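Local coordinates for lipoprotein NlpE (Escherichia coli, PDB 2Z4I) that takes part in copper homeostasis, activates the Cpx pathway and is required for efficient binding of stationary-phase cells to hydrophobic surfaces, at residues 99-102 with 103-107; 156-159 with 160-164. The protein carries 1 engineered substitution. All coordinates share one frame; numbering follows the deposited sequence.

Interaction 1: 99-102 with 103-107; sequences MLDR and EGNPI
Asp101 turns its carboxylate toward the backbone N-H groups of Gly104 and Asn105. Its OD2 accepts from Asn105 N at 2.6 Å, on the syn side but 32° out of the carboxylate plane. Gly104 N reaches the same OD2 by a weak, bent bond. CG stands between the backbone N and the carbonyl carbon (chi1 58°), which folds the carboxylate back over the turn. A lysine here would probably leave Asn105 N without its acceptor, and the turn held by its backbone bonds alone. Gly104 N also donates to Asp101 O at 3.0 Å, from above the carbonyl plane. Asp101 N donates to Asn105 O at 2.9 Å. This is a type I turn with a G1 bulge, and Gly104 takes the positive-phi position. The returning chain then pairs once more, Ile107 N to Met99 O at 2.9 Å. Farther out, CE of Met99, a selenomethionine, meets Ile107 CD1. Leu100 CD2 lies near Pro106 CB at 4.0 Å. Leu100 also bonds by its backbone to Tyr89 of strand 87-93. Arg102 NH1 makes a long salt bridge of 3.7 Å to Glu103 OE2. Glu103 OE1 lies close to Asp101 OD1, like charges that this bridge would at most partly offset.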
loop_
_atom_site.group_PDB
_atom_site.type_symbol
_atom_site.label_atom_id
_atom_site.label_comp_id
_atom_site.label_asym_id
_atom_site.label_seq_id
_atom_site.Cartn_x
_atom_site.Cartn_y
_atom_site.Cartn_z
HETATM N N MSE A 99 -22.317 3.721 -13.099
HETATM C CA MSE A 99 -23.565 3.028 -12.861
HETATM C C MSE A 99 -24.453 3.918 -12.009
HETATM O O MSE A 99 -24.010 4.437 -10.980
HETATM C CB MSE A 99 -23.318 1.726 -12.123
HETATM C CG MSE A 99 -22.487 0.729 -12.886
HETATM SE SE MSE A 99 -22.732 -1.009 -12.089
HETATM C CE MSE A 99 -24.624 -0.882 -11.727
ATOM N N LEU A 100 -25.707 4.087 -12.416
ATOM C CA LEU A 100 -26.630 4.932 -11.663
ATOM C C LEU A 100 -27.941 4.232 -11.308
ATOM O O LEU A 100 -28.244 3.149 -11.821
ATOM C CB LEU A 100 -26.993 6.166 -12.483
ATOM C CG LEU A 100 -25.944 6.891 -13.312
ATOM C CD1 LEU A 100 -26.655 7.921 -14.165
ATOM C CD2 LEU A 100 -24.924 7.559 -12.414
ATOM N N ASP A 101 -28.709 4.871 -10.427
ATOM C CA ASP A 101 -30.031 4.396 -10.046
ATOM C C ASP A 101 -30.907 5.129 -11.069
ATOM O O ASP A 101 -30.398 6.001 -11.773
ATOM C CB ASP A 101 -30.363 4.843 -8.625
ATOM C CG ASP A 101 -30.315 6.353 -8.452
ATOM O OD1 ASP A 101 -30.503 6.823 -7.309
ATOM O OD2 ASP A 101 -30.091 7.077 -9.444
ATOM N N ARG A 102 -32.198 4.827 -11.184
ATOM C CA ARG A 102 -32.956 5.537 -12.213
ATOM C C ARG A 102 -33.094 7.039 -11.985
ATOM O O ARG A 102 -33.459 7.758 -12.900
ATOM C CB ARG A 102 -34.336 4.908 -12.450
ATOM C CG ARG A 102 -35.293 4.955 -11.282
ATOM C CD ARG A 102 -36.608 4.239 -11.616
ATOM N NE ARG A 102 -37.606 5.086 -12.274
ATOM C CZ ARG A 102 -38.383 5.964 -11.637
ATOM N NH1 ARG A 102 -38.281 6.119 -10.326
ATOM N NH2 ARG A 102 -39.273 6.679 -12.310
ATOM N N GLU A 103 -32.786 7.527 -10.788
ATOM C CA GLU A 103 -32.885 8.964 -10.537
ATOM C C GLU A 103 -31.667 9.731 -11.048
ATOM O O GLU A 103 -31.676 10.965 -11.106
ATOM C CB GLU A 103 -33.057 9.249 -9.049
ATOM C CG GLU A 103 -34.376 8.787 -8.481
ATOM C CD GLU A 103 -34.335 7.355 -7.984
ATOM O OE1 GLU A 103 -33.560 7.073 -7.036
ATOM O OE2 GLU A 103 -35.083 6.517 -8.536
ATOM N N GLY A 104 -30.620 9.001 -11.415
ATOM C CA GLY A 104 -29.414 9.640 -11.913
ATOM C C GLY A 104 -28.271 9.693 -10.913
ATOM O O GLY A 104 -27.200 10.219 -11.209
ATOM N N ASN A 105 -28.488 9.155 -9.724
ATOM C CA ASN A 105 -27.448 9.155 -8.716
ATOM C C ASN A 105 -26.532 7.975 -8.991
ATOM O O ASN A 105 -26.978 6.930 -9.454
ATOM C CB ASN A 105 -28.068 9.014 -7.334
ATOM C CG ASN A 105 -29.135 10.049 -7.076
ATOM O OD1 ASN A 105 -30.091 9.803 -6.330
ATOM N ND2 ASN A 105 -28.979 11.223 -7.691
ATOM N N PRO A 106 -25.236 8.120 -8.700
ATOM C CA PRO A 106 -24.305 7.023 -8.947
ATOM C C PRO A 106 -24.441 6.011 -7.837
ATOM O O PRO A 106 -24.631 6.383 -6.694
ATOM C CB PRO A 106 -22.959 7.725 -8.912
ATOM C CG PRO A 106 -23.155 8.697 -7.800
ATOM C CD PRO A 106 -24.551 9.249 -8.048
ATOM N N ILE A 107 -24.360 4.732 -8.157
ATOM C CA ILE A 107 -24.474 3.749 -7.097
ATOM C C ILE A 107 -23.078 3.686 -6.497
ATOM O O ILE A 107 -22.087 3.705 -7.228
ATOM C CB ILE A 107 -24.920 2.366 -7.623
ATOM C CG1 ILE A 107 -23.720 1.560 -8.040
ATOM C CG2 ILE A 107 -25.866 2.518 -8.800
ATOM C CD1 ILE A 107 -24.097 0.215 -8.579
#

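Interaction 2: 156-159 with 160-164; sequences NAEL and ERSYL
The Arg161 guanidinium has Ala157 CB over one face, displaced toward its rim. Arg161 NH2 is the guanidinium atom nearest to that methyl, at 3.6 Å from Ala157 CB. Glu158 N lies farther off over the same face. The Glu158 carboxylate stands almost perpendicular to the guanidinium, with 84° between the planes. Their salt bridge is long, 3.9 Å from Glu158 OE2 to Arg161 NE. Glu158 CG is anti to the backbone N (chi1 -160°), and the bend at the next torsion brings the carboxylate across the Arg161 chain, OE1 near CB. The Glu160 carboxylate is met from above its plane: Asn156 N donates to Glu160 OE1 at 2.9 Å.

Asn156 is the N-cap of helix 157-167. Its OD1 accepts from Leu159 N at 3.1 Å, in the carbonyl plane and on a lone pair. The carboxylate that accepts from Asn156 N belongs to Glu160, one residue later than in a classical capping box. Glu160 N in turn donates to Asn156 O at 3.0 Å, so Asn156 and Glu160 are tied twice. The helix lies between strands 150-152 and 174-185 in sequence, consistent with the helix of an OB fold.

One turn on, Glu158 O is gripped by two donors. Ser162 N comes nearly in line at 2.9 Å from Glu158 O, while Ser162 OG donates from above the carbonyl plane. Ser162 OG sits beside its own backbone N (chi1 -55°), which lets both donors reach one oxygen. Tyr163 N bonds to Leu159 O at 2.9 Å. The Tyr163 ring packs against strands 127-135 and 205-206, edge-to-face with Tyr133, and its OH bonds to Lys172 O. Leu159 packs on Phe205 of strand 205-206.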
loop_
_atom_site.group_PDB
_atom_site.type_symbol
_atom_site.label_atom_id
_atom_site.label_comp_id
_atom_site.label_asym_id
_atom_site.label_seq_id
_atom_site.Cartn_x
_atom_site.Cartn_y
_atom_site.Cartn_z
ATOM N N ASN A 156 29.835 -2.816 12.646
ATOM C CA ASN A 156 30.257 -2.148 11.426
ATOM C C ASN A 156 31.533 -1.379 11.737
ATOM O O ASN A 156 31.508 -0.332 12.382
ATOM C CB ASN A 156 29.183 -1.194 10.938
ATOM C CG ASN A 156 29.559 -0.535 9.649
ATOM O OD1 ASN A 156 30.385 0.370 9.621
ATOM N ND2 ASN A 156 28.975 -1.000 8.561
ATOM N N ALA A 157 32.651 -1.928 11.281
ATOM C CA ALA A 157 33.968 -1.357 11.509
ATOM C C ALA A 157 34.014 0.158 11.475
ATOM O O ALA A 157 34.280 0.804 12.489
ATOM C CB ALA A 157 34.936 -1.912 10.497
ATOM N N GLU A 158 33.752 0.718 10.299
ATOM C CA GLU A 158 33.791 2.159 10.117
ATOM C C GLU A 158 32.970 2.938 11.126
ATOM O O GLU A 158 33.448 3.928 11.689
ATOM C CB GLU A 158 33.348 2.537 8.708
ATOM C CG GLU A 158 33.816 3.922 8.317
ATOM C CD GLU A 158 35.203 4.240 8.889
ATOM O OE1 GLU A 158 35.289 4.542 10.104
ATOM O OE2 GLU A 158 36.206 4.173 8.134
ATOM N N LEU A 159 31.736 2.507 11.360
ATOM C CA LEU A 159 30.907 3.206 12.323
ATOM C C LEU A 159 31.631 3.237 13.674
ATOM O O LEU A 159 31.812 4.296 14.264
ATOM C CB LEU A 159 29.562 2.506 12.456
ATOM C CG LEU A 159 28.472 3.307 13.164
ATOM C CD1 LEU A 159 28.132 4.539 12.346
ATOM C CD2 LEU A 159 27.232 2.441 13.340
ATOM N N GLU A 160 32.072 2.074 14.141
ATOM C CA GLU A 160 32.766 1.968 15.419
ATOM C C GLU A 160 34.027 2.815 15.470
ATOM O O GLU A 160 34.370 3.369 16.518
ATOM C CB GLU A 160 33.107 0.507 15.699
ATOM C CG GLU A 160 31.881 -0.366 15.901
ATOM C CD GLU A 160 32.030 -1.728 15.257
ATOM O OE1 GLU A 160 31.055 -2.503 15.276
ATOM O OE2 GLU A 160 33.120 -2.022 14.728
ATOM N N ARG A 161 34.729 2.909 14.348
ATOM C CA ARG A 161 35.936 3.722 14.306
ATOM C C ARG A 161 35.504 5.164 14.589
ATOM O O ARG A 161 35.938 5.784 15.564
ATOM C CB ARG A 161 36.596 3.654 12.923
ATOM C CG ARG A 161 36.993 2.260 12.432
ATOM C CD ARG A 161 38.083 2.372 11.358
ATOM N NE ARG A 161 37.980 1.392 10.270
ATOM C CZ ARG A 161 38.233 0.087 10.378
ATOM N NH1 ARG A 161 38.609 -0.438 11.542
ATOM N NH2 ARG A 161 38.131 -0.694 9.304
ATOM N N SER A 162 34.626 5.669 13.728
ATOM C CA SER A 162 34.094 7.022 13.828
ATOM C C SER A 162 33.615 7.346 15.233
ATOM O O SER A 162 33.921 8.404 15.769
ATOM C CB SER A 162 32.947 7.192 12.837
ATOM O OG SER A 162 33.369 6.853 11.524
ATOM N N TYR A 163 32.859 6.437 15.833
ATOM C CA TYR A 163 32.369 6.664 17.188
ATOM C C TYR A 163 33.542 6.984 18.105
ATOM O O TYR A 163 33.567 8.021 18.765
ATOM C CB TYR A 163 31.633 5.425 17.716
ATOM C CG TYR A 163 31.504 5.365 19.228
ATOM C CD1 TYR A 163 30.923 6.411 19.941
ATOM C CD2 TYR A 163 31.957 4.255 19.944
ATOM C CE1 TYR A 163 30.793 6.362 21.329
ATOM C CE2 TYR A 163 31.834 4.189 21.337
ATOM C CZ TYR A 163 31.250 5.251 22.028
ATOM O OH TYR A 163 31.136 5.223 23.412
ATOM N N LEU A 164 34.514 6.080 18.133
ATOM C CA LEU A 164 35.689 6.232 18.978
ATOM C C LEU A 164 36.372 7.566 18.723
ATOM O O LEU A 164 36.692 8.300 19.661
ATOM C CB LEU A 164 36.659 5.086 18.707
ATOM C CG LEU A 164 36.134 3.699 19.071
ATOM C CD1 LEU A 164 37.025 2.639 18.472
ATOM C CD2 LEU A 164 36.063 3.563 20.581
#

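Interactions 1 and 2 hold different elements in different domains, with centres about 66 Å apart and nearest atoms about 53 Å apart. Interaction 1 is a surface contact. It turns the chain back on the end of strand 96-100, last of the N-terminal sheet, where it leaves for the loop leading to strand 127-135. Interaction 2 is partly buried: its helix rests on the C-terminal barrel, while Ala157, Glu158 and Arg161 are exposed. Both use an acidic or amide side chain to bind backbone N-H groups, at a turn in 99-107 and a helix start in 156-164. Each has a long Arg-Glu salt bridge. Interaction 2 contains a buried aromatic, Tyr163, while tyrosines of strand 87-93 flank interaction 1.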